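Local coordinates for protein FAD-dependent pyridine nucleotide-disulphide oxidoreductase (Desulfovibrio vulgaris, PDB 3IWA) that probably uses a bound FAD to pass electrons from a reduced pyridine nucleotide to a disulphide or related acceptor, at residues Val7-Val12 with Leu119-Lys124; Pro16-Arg21 with Arg320-Asn325; His30-Asp35 with Glu82-Thr87; Glu86-Ala91 with Glu102-Gly107; Ala96-Ile101 with Arg109-Tyr114. All coordinates share one frame; numbering follows the deposited sequence.

How the interactions relate
From the N terminus, strand 5-9 of Val7-Val12 lies beside Leu119-Lys124, so interaction 1 closes a loop of about a hundred residues in which interactions 3, 4 and 5 are nested. Helix 14-25 follows, and interaction 2 joins it to helix 314-326; this much longer loop also encloses interactions 3, 4 and 5 but crosses interaction 1. Interaction 3 pairs strand 30-34, the neighbour of strand 5-9 in the same parallel sheet, with the edge strand 82-84, and ends on Glu86 and Thr87, where interaction 4 begins. Interactions 4 and 5 cross through their common strand 98-103. Together they build the three-stranded antiparallel sheet, which packs on the parallel sheet through Ile101 and Leu112 against Ile34.

Interaction 1: Val7-Val12 with Leu119-Lys124; sequences VVIGAV and LALGSK
The backbone N-H of Ala120 donates to the carbonyl O of Ile9 across 2.8 Å, the one hydrogen bond that links the two segments. It continues the parallel pairing of Ile9 with Leu119 to the point where both chains leave the sheet. One residue on, Gly10 CA lies 3.4 Å from Ala120 O, with its C-H aimed almost straight at the oxygen (171° at the hydrogen). Without a side chain, Gly10 can bring its backbone this close, and its positive phi of 114° turns the chain out of the strand.

Apolar side chains close over both sides of this junction. Ile9 and Leu119 project from the same face of the sheet and run side by side, meeting at Ile9 CD1 and Leu119 CD2, 3.8 Å apart. The other branch of Ile9 serves Leu121: with chi1 at -67°, CG2 stands anti to the backbone N and presses on Leu121 CD2 at 3.5 Å, a tight fit for two methyl groups. Ala120 instead turns its methyl toward the glycine turn, where Val12 CG2 rests 3.7 Å from Ala120 CB. Ala89 and Ile92 of strand 87-93 extend the hydrophobic layer beyond Ile9 and Leu119, respectively.

Strand 5-9, the glycine turn and helix 14-25 form the opening strand-turn-helix of a Rossmann-type domain. In flavoprotein relatives this turn approaches the FAD diphosphate, and a comparable role is likely here; the Ala120-Gly122 bend packs beside the turn, probably close to the same site.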
# COMPACT_ATOMS: atom_id res chain seq x y z
N VAL A 7 -31.09 9.77 18.21
CA VAL A 7 -30.33 10.49 19.21
C VAL A 7 -28.87 9.99 19.18
O VAL A 7 -28.61 8.81 19.12
CB VAL A 7 -30.96 10.27 20.59
CG1 VAL A 7 -30.02 10.77 21.71
CG2 VAL A 7 -32.31 10.99 20.65
N VAL A 8 -27.93 10.91 19.21
CA VAL A 8 -26.52 10.60 19.18
C VAL A 8 -25.89 11.16 20.44
O VAL A 8 -26.00 12.35 20.68
CB VAL A 8 -25.87 11.21 17.92
CG1 VAL A 8 -24.40 11.02 17.95
CG2 VAL A 8 -26.44 10.59 16.69
N ILE A 9 -25.23 10.32 21.24
CA ILE A 9 -24.58 10.75 22.46
C ILE A 9 -23.08 10.76 22.32
O ILE A 9 -22.45 9.71 22.23
CB ILE A 9 -24.90 9.84 23.63
CG1 ILE A 9 -26.36 9.94 24.00
CG2 ILE A 9 -24.05 10.20 24.86
CD1 ILE A 9 -26.77 8.86 24.90
N GLY A 10 -22.52 11.95 22.38
CA GLY A 10 -21.09 12.18 22.30
C GLY A 10 -20.83 12.94 21.02
O GLY A 10 -21.44 12.67 19.99
N ALA A 11 -19.95 13.93 21.09
CA ALA A 11 -19.45 14.57 19.88
C ALA A 11 -17.95 14.26 19.83
O ALA A 11 -17.17 14.79 20.61
CB ALA A 11 -19.72 16.08 19.89
N VAL A 12 -17.58 13.34 18.95
CA VAL A 12 -16.20 12.93 18.80
C VAL A 12 -15.86 13.33 17.36
O VAL A 12 -16.03 14.51 16.95
CB VAL A 12 -16.01 11.39 19.14
CG1 VAL A 12 -15.95 11.15 20.64
CG2 VAL A 12 -17.13 10.55 18.58
N LEU A 119 -24.22 5.58 20.44
CA LEU A 119 -23.31 5.82 21.52
C LEU A 119 -21.88 6.09 21.02
O LEU A 119 -21.20 5.22 20.54
CB LEU A 119 -23.36 4.65 22.50
CG LEU A 119 -24.76 4.32 23.07
CD1 LEU A 119 -24.70 3.16 24.02
CD2 LEU A 119 -25.35 5.53 23.77
N ALA A 120 -21.45 7.34 21.11
CA ALA A 120 -20.11 7.73 20.77
C ALA A 120 -19.46 8.27 22.02
O ALA A 120 -19.16 9.44 22.11
CB ALA A 120 -20.14 8.80 19.69
N LEU A 121 -19.27 7.39 22.99
CA LEU A 121 -18.94 7.81 24.33
C LEU A 121 -17.47 8.04 24.57
O LEU A 121 -17.12 8.55 25.61
CB LEU A 121 -19.44 6.78 25.35
CG LEU A 121 -20.91 6.40 25.24
CD1 LEU A 121 -21.22 5.36 26.27
CD2 LEU A 121 -21.79 7.60 25.40
N GLY A 122 -16.60 7.64 23.64
CA GLY A 122 -15.17 7.90 23.80
C GLY A 122 -14.55 7.10 24.95
O GLY A 122 -15.10 6.10 25.41
N SER A 123 -13.41 7.56 25.41
CA SER A 123 -12.69 6.85 26.44
C SER A 123 -12.28 7.84 27.53
O SER A 123 -12.52 9.03 27.39
CB SER A 123 -11.47 6.20 25.82
OG SER A 123 -10.72 7.19 25.14
N LYS A 124 -11.69 7.32 28.60
CA LYS A 124 -11.14 8.12 29.71
C LYS A 124 -9.70 7.67 29.93
O LYS A 124 -9.39 6.47 29.78
CB LYS A 124 -11.93 7.96 31.03
CG LYS A 124 -12.70 6.62 31.16
CD LYS A 124 -12.96 6.14 32.60
CE LYS A 124 -13.60 4.73 32.58
NZ LYS A 124 -13.70 4.04 33.92

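Interaction 2: Pro16-Arg21 with Arg320-Asn325; sequences PKAACR and RVIGTN
Helices 16-21 and 320-325 run in roughly the same direction, crossing at -38° with axes 7.2 Å apart, and are closest where Ala18 CA and Gly323 CA stand 4.2 Å from each other. Gly323 makes this possible: its bare CA fits against Ala18 O, and Arg21 CG lies 3.7 Å from Gly323 CA. Next to this point, the methyl of Ala18 rests on Ile322 CG2.

Arg21 carries the polar half of the contact. Its chain bends at chi2 (66°) and passes over Gly323, bringing the guanidinium to the hydroxyl of Thr324. NE, at 2.6 Å, and NH2, at 2.9 Å, both donate to Thr324 OG1, which lies in the guanidinium plane, so the group is gripped side-on at its edge and its rotation is restrained. Thr324 OG1 in turn donates to Arg320 O one helical turn back, 3.2 Å away, and thus acts as a relay between arginine and helix backbone.

Arg320, extended from CG to NE, lays its guanidinium over one face of that of Arg21, with centres 3.8 Å apart and planes at 28°. Asp458 of the second subunit forms a salt bridge with Arg320 and a long, weak ion pair with Arg21, which probably offsets the charge of the pair. The contact therefore joins the first helix of the Rossmann-type, probably FAD-binding, domain to helix 314-326 at the dimer interface of this disulphide reductase family.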
# COMPACT_ATOMS: atom_id res chain seq x y z
N PRO A 16 -20.84 13.19 14.88
CA PRO A 16 -21.06 14.06 13.70
C PRO A 16 -21.01 13.29 12.38
O PRO A 16 -21.84 13.51 11.49
CB PRO A 16 -19.91 15.07 13.78
CG PRO A 16 -19.56 15.13 15.23
CD PRO A 16 -19.81 13.74 15.77
N LYS A 17 -20.06 12.36 12.24
CA LYS A 17 -19.97 11.58 11.00
C LYS A 17 -21.22 10.73 10.81
O LYS A 17 -21.78 10.70 9.74
CB LYS A 17 -18.74 10.67 11.01
CG LYS A 17 -18.45 9.98 9.67
CD LYS A 17 -18.10 11.02 8.60
CE LYS A 17 -17.72 10.40 7.23
NZ LYS A 17 -16.97 11.40 6.34
N ALA A 18 -21.62 10.01 11.83
CA ALA A 18 -22.77 9.14 11.72
C ALA A 18 -24.04 9.94 11.34
O ALA A 18 -24.81 9.53 10.48
CB ALA A 18 -22.96 8.35 12.98
N ALA A 19 -24.19 11.10 11.95
CA ALA A 19 -25.38 11.90 11.81
C ALA A 19 -25.43 12.53 10.42
O ALA A 19 -26.46 12.50 9.77
CB ALA A 19 -25.42 12.97 12.89
N CYS A 20 -24.31 13.11 9.98
CA CYS A 20 -24.21 13.70 8.66
C CYS A 20 -24.45 12.68 7.54
O CYS A 20 -25.14 12.96 6.55
CB CYS A 20 -22.85 14.34 8.46
SG CYS A 20 -22.62 14.88 6.79
N ARG A 21 -23.89 11.49 7.69
CA ARG A 21 -24.15 10.43 6.71
C ARG A 21 -25.63 10.00 6.75
O ARG A 21 -26.26 9.75 5.72
CB ARG A 21 -23.25 9.22 7.00
CG ARG A 21 -23.58 7.97 6.27
CD ARG A 21 -23.38 8.07 4.76
NE ARG A 21 -23.61 6.77 4.12
CZ ARG A 21 -23.65 6.58 2.81
NH1 ARG A 21 -23.44 7.59 1.99
NH2 ARG A 21 -23.86 5.38 2.32
N ARG A 320 -19.46 6.22 9.17
CA ARG A 320 -20.13 6.12 7.90
C ARG A 320 -21.03 4.92 7.89
O ARG A 320 -22.17 5.02 7.50
CB ARG A 320 -19.15 6.05 6.76
CG ARG A 320 -19.82 6.12 5.42
CD ARG A 320 -18.78 6.28 4.30
NE ARG A 320 -19.36 6.87 3.10
CZ ARG A 320 -19.89 6.19 2.10
NH1 ARG A 320 -20.38 6.86 1.08
NH2 ARG A 320 -19.94 4.87 2.10
N VAL A 321 -20.51 3.79 8.34
CA VAL A 321 -21.29 2.56 8.40
C VAL A 321 -22.46 2.76 9.35
O VAL A 321 -23.56 2.31 9.03
CB VAL A 321 -20.43 1.34 8.82
CG1 VAL A 321 -21.28 0.13 9.25
CG2 VAL A 321 -19.44 0.96 7.68
N ILE A 322 -22.26 3.43 10.50
CA ILE A 322 -23.37 3.60 11.41
C ILE A 322 -24.43 4.50 10.73
O ILE A 322 -25.61 4.20 10.75
CB ILE A 322 -22.96 4.16 12.80
CG1 ILE A 322 -22.10 3.14 13.55
CG2 ILE A 322 -24.25 4.56 13.58
CD1 ILE A 322 -21.33 3.69 14.76
N GLY A 323 -24.00 5.55 10.07
CA GLY A 323 -24.90 6.42 9.30
C GLY A 323 -25.83 5.73 8.31
O GLY A 323 -27.04 5.99 8.26
N THR A 324 -25.24 4.84 7.53
CA THR A 324 -25.92 4.05 6.51
C THR A 324 -26.88 3.06 7.14
O THR A 324 -28.00 2.84 6.64
CB THR A 324 -24.81 3.34 5.65
OG1 THR A 324 -24.03 4.35 5.00
CG2 THR A 324 -25.37 2.38 4.61
N ASN A 325 -26.45 2.43 8.24
CA ASN A 325 -27.30 1.46 8.90
C ASN A 325 -28.46 2.12 9.68
O ASN A 325 -29.48 1.50 9.82
CB ASN A 325 -26.48 0.51 9.77
CG ASN A 325 -25.57 -0.37 8.93
OD1 ASN A 325 -25.78 -0.45 7.72
ND2 ASN A 325 -24.57 -1.04 9.55

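Interaction 3: His30-Asp35 with Glu82-Thr87; sequences HVTMID and EALVET
The imidazole of His30 meets the carboxylate of Glu82 edge-on: NE2 donates to OE2 at 3.0 Å, close to the ring plane, and uses the anti lone pair of that oxygen. Ring and carboxylate planes are turned 50° apart, while the ring of His5 meets the imidazole as well. His30 has two deposited conformers, so this bond may be only partly occupied. The hydroxyl of Thr32 also lies 3.1 Å from Glu82 OE2, though its firmer partner is His5. Glu82 OE1 forms a salt bridge with Arg110.

A second carboxylate works at the far end. Asp35, with CG placed between its backbone N and carbonyl carbon (chi1 69°), reaches back across the turn after strand 82-84. OD1 receives Thr87 N at 2.9 Å on its syn lone pair, nearly straight at 171°, whereas the bond from Glu86 N to OD2 is weak. This holds the bend at Glu86 in place.

Between the two ends the strands pair in parallel, with Met33 N bonded to Glu82 O at 2.8 Å and Leu84 N to Met33 O at 2.9 Å. Strand 82-84 forms one edge of the Rossmann-type parallel sheet, and strand 30-34 separates it from strand 5-9. Val31 and Met33 point to helix 14-25, while Thr32, Ile34 and Leu84 face the antiparallel strands 98-103 and 109-113.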
# COMPACT_ATOMS: atom_id res chain seq x y z
N HIS A 30 -35.04 13.26 11.88
CA HIS A 30 -34.55 14.23 12.85
C HIS A 30 -33.44 13.60 13.67
O HIS A 30 -33.47 12.41 13.97
CB HIS A 30 -35.69 14.69 13.77
CG HIS A 30 -35.27 15.70 14.80
ND1 HIS A 30 -35.24 17.06 14.55
CD2 HIS A 30 -34.89 15.56 16.09
CE1 HIS A 30 -34.85 17.70 15.63
NE2 HIS A 30 -34.63 16.82 16.58
N VAL A 31 -32.44 14.41 14.00
CA VAL A 31 -31.33 13.98 14.81
C VAL A 31 -31.11 14.98 15.92
O VAL A 31 -31.14 16.20 15.69
CB VAL A 31 -30.02 13.86 14.03
CG1 VAL A 31 -28.84 13.58 14.98
CG2 VAL A 31 -30.15 12.81 12.97
N THR A 32 -30.90 14.46 17.13
CA THR A 32 -30.47 15.26 18.26
C THR A 32 -29.12 14.70 18.71
O THR A 32 -28.97 13.51 18.94
CB THR A 32 -31.52 15.22 19.41
OG1 THR A 32 -32.81 15.60 18.90
CG2 THR A 32 -31.11 16.12 20.55
N MET A 33 -28.15 15.59 18.86
CA MET A 33 -26.81 15.25 19.29
C MET A 33 -26.58 15.89 20.64
O MET A 33 -26.88 17.06 20.82
CB MET A 33 -25.78 15.81 18.32
CG MET A 33 -25.73 15.15 16.95
SD MET A 33 -24.13 15.37 16.15
CE MET A 33 -23.03 14.60 17.27
N ILE A 34 -26.03 15.13 21.58
CA ILE A 34 -25.76 15.58 22.92
C ILE A 34 -24.26 15.48 23.06
O ILE A 34 -23.67 14.48 22.66
CB ILE A 34 -26.39 14.62 23.92
CG1 ILE A 34 -27.92 14.71 23.86
CG2 ILE A 34 -25.89 14.91 25.31
CD1 ILE A 34 -28.61 13.47 24.44
N ASP A 35 -23.64 16.50 23.62
CA ASP A 35 -22.21 16.48 23.73
C ASP A 35 -21.67 15.63 24.90
O ASP A 35 -20.46 15.37 24.96
CB ASP A 35 -21.66 17.89 23.80
CG ASP A 35 -22.01 18.60 25.08
OD1 ASP A 35 -22.90 18.13 25.83
OD2 ASP A 35 -21.40 19.64 25.32
N GLU A 82 -30.36 18.96 15.78
CA GLU A 82 -30.59 19.60 17.09
C GLU A 82 -29.39 19.29 18.00
O GLU A 82 -29.25 18.17 18.48
CB GLU A 82 -31.92 19.07 17.70
CG GLU A 82 -32.63 19.99 18.74
CD GLU A 82 -33.66 19.24 19.65
OE1 GLU A 82 -33.82 19.64 20.84
OE2 GLU A 82 -34.32 18.27 19.19
N ALA A 83 -28.51 20.28 18.21
CA ALA A 83 -27.25 20.07 18.95
C ALA A 83 -27.27 20.68 20.35
O ALA A 83 -27.20 21.89 20.50
CB ALA A 83 -26.08 20.65 18.17
N LEU A 84 -27.35 19.83 21.37
CA LEU A 84 -27.41 20.27 22.76
C LEU A 84 -26.03 20.18 23.38
O LEU A 84 -25.52 19.09 23.61
CB LEU A 84 -28.39 19.39 23.55
CG LEU A 84 -29.81 19.32 22.99
CD1 LEU A 84 -30.63 18.22 23.68
CD2 LEU A 84 -30.48 20.67 23.10
N VAL A 85 -25.43 21.34 23.64
CA VAL A 85 -24.13 21.39 24.33
C VAL A 85 -24.27 21.44 25.85
O VAL A 85 -25.37 21.60 26.39
CB VAL A 85 -23.26 22.57 23.83
CG1 VAL A 85 -22.96 22.39 22.33
CG2 VAL A 85 -23.93 23.92 24.12
N GLU A 86 -23.15 21.27 26.53
CA GLU A 86 -23.12 21.17 28.00
C GLU A 86 -24.30 20.36 28.56
O GLU A 86 -24.91 20.75 29.56
CB GLU A 86 -23.04 22.57 28.63
CG GLU A 86 -21.79 23.35 28.20
CD GLU A 86 -21.47 24.55 29.11
OE1 GLU A 86 -21.03 24.34 30.27
OE2 GLU A 86 -21.64 25.71 28.66
N THR A 87 -24.58 19.23 27.92
CA THR A 87 -25.73 18.38 28.23
C THR A 87 -25.27 16.94 28.41
O THR A 87 -24.46 16.46 27.63
CB THR A 87 -26.75 18.40 27.08
OG1 THR A 87 -27.05 19.76 26.75
CG2 THR A 87 -28.00 17.70 27.44

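Interaction 4: Glu86-Ala91 with Glu102-Gly107; sequences ETRAHA and ENLRTG
Glu86 and Arg105 approach with their flat groups almost perpendicular, carboxylate and guanidinium planes 87° apart. The carboxylate sits at the NE edge of the guanidinium, and the salt bridge runs through a single nitrogen: Arg105 NE to Glu86 OE2, 3.0 Å. The nitrogen comes in on the syn side of OE2 but out of the carboxylate plane, and the N-H angle of 144° is far from straight. The paired, coplanar grip of a bidentate arginine-carboxylate bridge is therefore absent.

Farther along the same side, Leu104 lies across the aliphatic part of Arg88. Both methyls reach it, CD1 lying 3.7 Å and CD2 3.8 Å from Arg88 CG; beyond CD the arginine bends at chi3 (112°), carrying NE to a weak bond with Ala37 O. Glu102 projects from the same face as Arg88, but its carboxylate forms a salt bridge with Arg109.

The backbone sets these positions. Arg88 and Glu102 form a hydrogen-bonded antiparallel pair, N to O in both directions, and Leu104 N donates to Glu86 O at 3.0 Å as the hairpin frays. There Asn103 OD1 accepts from Arg105 N at 3.1 Å, an Asx turn that swings residues 104-106 out of the strand and directs Arg105 toward Glu86. Because this end of the sheet lies at the surface, this off-plane, single-nitrogen ion pair probably adds little strength, and the main-chain bonds hold the hairpin together.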
# COMPACT_ATOMS: atom_id res chain seq x y z
N GLU A 86 -23.15 21.27 26.53
CA GLU A 86 -23.12 21.17 28.00
C GLU A 86 -24.30 20.36 28.56
O GLU A 86 -24.91 20.75 29.56
CB GLU A 86 -23.04 22.57 28.63
CG GLU A 86 -21.79 23.35 28.20
CD GLU A 86 -21.47 24.55 29.11
OE1 GLU A 86 -21.03 24.34 30.27
OE2 GLU A 86 -21.64 25.71 28.66
N THR A 87 -24.58 19.23 27.92
CA THR A 87 -25.73 18.38 28.23
C THR A 87 -25.27 16.94 28.41
O THR A 87 -24.46 16.46 27.63
CB THR A 87 -26.75 18.40 27.08
OG1 THR A 87 -27.05 19.76 26.75
CG2 THR A 87 -28.00 17.70 27.44
N ARG A 88 -25.80 16.27 29.43
CA ARG A 88 -25.45 14.87 29.73
C ARG A 88 -26.61 13.93 29.65
O ARG A 88 -27.67 14.22 30.16
CB ARG A 88 -24.91 14.75 31.15
CG ARG A 88 -23.50 15.20 31.29
CD ARG A 88 -22.84 14.65 32.54
NE ARG A 88 -21.79 13.68 32.20
CZ ARG A 88 -21.78 12.41 32.56
NH1 ARG A 88 -22.76 11.90 33.30
NH2 ARG A 88 -20.77 11.64 32.20
N ALA A 89 -26.40 12.76 29.05
CA ALA A 89 -27.38 11.68 29.16
C ALA A 89 -27.17 11.08 30.53
O ALA A 89 -26.03 10.86 30.95
CB ALA A 89 -27.19 10.64 28.08
N HIS A 90 -28.26 10.85 31.25
CA HIS A 90 -28.19 10.34 32.62
C HIS A 90 -28.50 8.86 32.61
O HIS A 90 -27.88 8.11 33.35
CB HIS A 90 -29.16 11.11 33.54
CG HIS A 90 -29.47 10.42 34.83
ND1 HIS A 90 -30.67 9.78 35.06
CD2 HIS A 90 -28.74 10.28 35.97
CE1 HIS A 90 -30.66 9.25 36.27
NE2 HIS A 90 -29.51 9.54 36.84
N ALA A 91 -29.44 8.45 31.77
CA ALA A 91 -29.85 7.06 31.72
C ALA A 91 -30.48 6.75 30.39
O ALA A 91 -31.05 7.64 29.76
CB ALA A 91 -30.85 6.73 32.84
N GLU A 102 -29.72 15.95 31.11
CA GLU A 102 -29.68 17.12 31.98
C GLU A 102 -28.63 18.13 31.50
O GLU A 102 -27.47 17.80 31.32
CB GLU A 102 -29.47 16.71 33.45
CG GLU A 102 -28.06 16.68 33.98
CD GLU A 102 -27.99 16.22 35.43
OE1 GLU A 102 -28.30 15.02 35.68
OE2 GLU A 102 -27.62 17.05 36.32
N ASN A 103 -29.10 19.35 31.25
CA ASN A 103 -28.24 20.50 31.02
C ASN A 103 -27.48 20.81 32.32
O ASN A 103 -28.10 20.98 33.36
CB ASN A 103 -29.11 21.69 30.61
CG ASN A 103 -28.30 22.87 30.12
OD1 ASN A 103 -27.49 23.42 30.87
ND2 ASN A 103 -28.50 23.27 28.87
N LEU A 104 -26.16 20.87 32.26
CA LEU A 104 -25.31 20.91 33.47
C LEU A 104 -25.20 22.31 34.12
O LEU A 104 -24.81 22.44 35.27
CB LEU A 104 -23.91 20.37 33.13
CG LEU A 104 -23.83 18.89 32.72
CD1 LEU A 104 -22.42 18.54 32.33
CD2 LEU A 104 -24.30 17.96 33.84
N ARG A 105 -25.58 23.35 33.36
CA ARG A 105 -25.52 24.74 33.79
C ARG A 105 -26.81 25.18 34.49
O ARG A 105 -26.77 25.73 35.60
CB ARG A 105 -25.30 25.66 32.58
CG ARG A 105 -23.85 25.87 32.22
CD ARG A 105 -23.66 26.93 31.13
NE ARG A 105 -22.26 27.34 31.06
CZ ARG A 105 -21.70 28.31 31.79
NH1 ARG A 105 -22.43 29.02 32.66
NH2 ARG A 105 -20.40 28.58 31.64
N THR A 106 -27.93 24.94 33.81
CA THR A 106 -29.25 25.32 34.28
C THR A 106 -29.94 24.23 35.11
O THR A 106 -30.85 24.51 35.89
CB THR A 106 -30.17 25.67 33.10
OG1 THR A 106 -30.47 24.48 32.36
CG2 THR A 106 -29.51 26.69 32.17
N GLY A 107 -29.53 22.98 34.93
CA GLY A 107 -30.14 21.85 35.66
C GLY A 107 -31.43 21.36 35.05
O GLY A 107 -31.97 20.35 35.49

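Interaction 5: Ala96-Ile101 with Arg109-Tyr114; sequences AHTVEI and RRTLKY
His97 and Tyr114 meet at one end of an antiparallel beta hairpin, strands 98-103 and 109-113, that forms part of a three-stranded sheet. The Tyr114 ring lies against the His97 backbone and CB: the CB carbon stands 4.0 Å from the ring centroid, 11° off its normal, in a CH-pi contact. The two rings themselves meet obliquely, His97 CD2 reaching Tyr114 CE1 at 3.6 Å. Tyr114 adopts a chi1 of 71°, with CG between the backbone N and carbonyl carbon, which folds the ring back over the neighbouring strand; there it also touches Val99 CG2 at 3.8 Å.

On the same face Ile101 CD1 nestles against Leu112 CG at 3.8 Å, their side chains crossing at about a right angle. The opposite face, with Thr98, Glu100, Thr111 and Lys113, is more polar and exposed. Lys113 folds along the backbone and passes beside Ala96 O.

Farther out, His97 and Thr98 together face Asp93 in a G1 beta bulge, His97 taking up positive phi. Its imidazole is held by Asp288 through NE2 and by Ala95 O through ND1. Ile34 and Leu84 of the parallel sheet pack against the face of the hairpin that carries Ile101 and Leu112. Backbone bonds fix the register, among them the short, almost linear one from Ile101 N to Arg110 O, 2.6 Å long and 178° at the hydrogen.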
# COMPACT_ATOMS: atom_id res chain seq x y z
N ALA A 96 -38.43 1.42 26.66
CA ALA A 96 -39.18 2.65 26.36
C ALA A 96 -38.61 3.54 25.25
O ALA A 96 -39.26 4.52 24.85
CB ALA A 96 -39.32 3.47 27.64
N HIS A 97 -37.38 3.26 24.80
CA HIS A 97 -36.68 4.08 23.80
C HIS A 97 -36.63 5.56 24.21
O HIS A 97 -37.04 6.46 23.48
CB HIS A 97 -37.30 3.89 22.41
CG HIS A 97 -37.08 2.52 21.83
ND1 HIS A 97 -37.61 1.38 22.39
CD2 HIS A 97 -36.39 2.12 20.74
CE1 HIS A 97 -37.25 0.33 21.67
NE2 HIS A 97 -36.51 0.75 20.66
N THR A 98 -36.10 5.79 25.39
CA THR A 98 -35.98 7.14 25.94
C THR A 98 -34.59 7.34 26.54
O THR A 98 -33.98 6.40 27.05
CB THR A 98 -37.05 7.42 27.05
OG1 THR A 98 -36.76 6.62 28.20
CG2 THR A 98 -38.48 7.10 26.57
N VAL A 99 -34.10 8.57 26.46
CA VAL A 99 -32.87 8.98 27.12
C VAL A 99 -33.20 10.19 27.97
O VAL A 99 -33.68 11.19 27.43
CB VAL A 99 -31.77 9.46 26.13
CG1 VAL A 99 -30.51 9.70 26.89
CG2 VAL A 99 -31.54 8.48 25.01
N GLU A 100 -32.94 10.12 29.28
CA GLU A 100 -33.10 11.29 30.16
C GLU A 100 -31.81 12.11 30.11
O GLU A 100 -30.71 11.59 30.29
CB GLU A 100 -33.41 10.89 31.61
CG GLU A 100 -34.71 10.08 31.82
CD GLU A 100 -34.92 9.69 33.30
OE1 GLU A 100 -35.96 10.05 33.87
OE2 GLU A 100 -34.03 9.04 33.92
N ILE A 101 -31.94 13.40 29.85
CA ILE A 101 -30.78 14.26 29.74
C ILE A 101 -30.87 15.39 30.76
O ILE A 101 -31.97 15.74 31.22
CB ILE A 101 -30.61 14.79 28.30
CG1 ILE A 101 -31.73 15.77 27.93
CG2 ILE A 101 -30.61 13.61 27.30
CD1 ILE A 101 -31.62 16.33 26.51
N ARG A 109 -33.96 19.34 33.17
CA ARG A 109 -33.92 17.93 32.79
C ARG A 109 -34.97 17.63 31.73
O ARG A 109 -36.08 18.14 31.80
CB ARG A 109 -34.16 17.02 34.00
CG ARG A 109 -32.96 16.94 34.93
CD ARG A 109 -33.22 16.02 36.12
NE ARG A 109 -32.26 16.31 37.19
CZ ARG A 109 -31.11 15.66 37.41
NH1 ARG A 109 -30.74 14.62 36.66
NH2 ARG A 109 -30.33 16.06 38.42
N ARG A 110 -34.61 16.79 30.76
CA ARG A 110 -35.49 16.48 29.64
C ARG A 110 -35.40 15.01 29.27
O ARG A 110 -34.38 14.37 29.50
CB ARG A 110 -35.11 17.35 28.46
CG ARG A 110 -35.91 17.09 27.21
CD ARG A 110 -35.89 18.31 26.32
NE ARG A 110 -36.06 17.95 24.92
CZ ARG A 110 -35.30 18.43 23.93
NH1 ARG A 110 -34.30 19.28 24.18
NH2 ARG A 110 -35.54 18.04 22.68
N THR A 111 -36.49 14.49 28.72
CA THR A 111 -36.59 13.10 28.29
C THR A 111 -36.77 13.07 26.78
O THR A 111 -37.83 13.45 26.27
CB THR A 111 -37.76 12.37 28.98
OG1 THR A 111 -37.38 12.00 30.31
CG2 THR A 111 -38.15 11.12 28.23
N LEU A 112 -35.71 12.67 26.08
CA LEU A 112 -35.73 12.57 24.62
C LEU A 112 -36.27 11.20 24.26
O LEU A 112 -35.98 10.24 24.95
CB LEU A 112 -34.32 12.69 24.05
CG LEU A 112 -33.53 13.98 24.28
CD1 LEU A 112 -32.13 13.81 23.71
CD2 LEU A 112 -34.25 15.19 23.65
N LYS A 113 -37.03 11.12 23.17
CA LYS A 113 -37.46 9.83 22.65
C LYS A 113 -36.69 9.49 21.36
O LYS A 113 -36.34 10.39 20.57
CB LYS A 113 -38.97 9.79 22.43
CG LYS A 113 -39.62 8.48 22.92
CD LYS A 113 -39.77 7.45 21.80
CE LYS A 113 -40.38 6.14 22.31
NZ LYS A 113 -40.45 5.10 21.23
N TYR A 114 -36.42 8.20 21.15
CA TYR A 114 -35.63 7.83 20.00
C TYR A 114 -36.18 6.60 19.31
O TYR A 114 -36.78 5.74 19.94
CB TYR A 114 -34.15 7.63 20.38
CG TYR A 114 -33.85 6.41 21.22
CD1 TYR A 114 -33.71 5.16 20.65
CD2 TYR A 114 -33.67 6.52 22.59
CE1 TYR A 114 -33.42 4.04 21.42
CE2 TYR A 114 -33.37 5.43 23.36
CZ TYR A 114 -33.24 4.19 22.78
OH TYR A 114 -32.95 3.12 23.57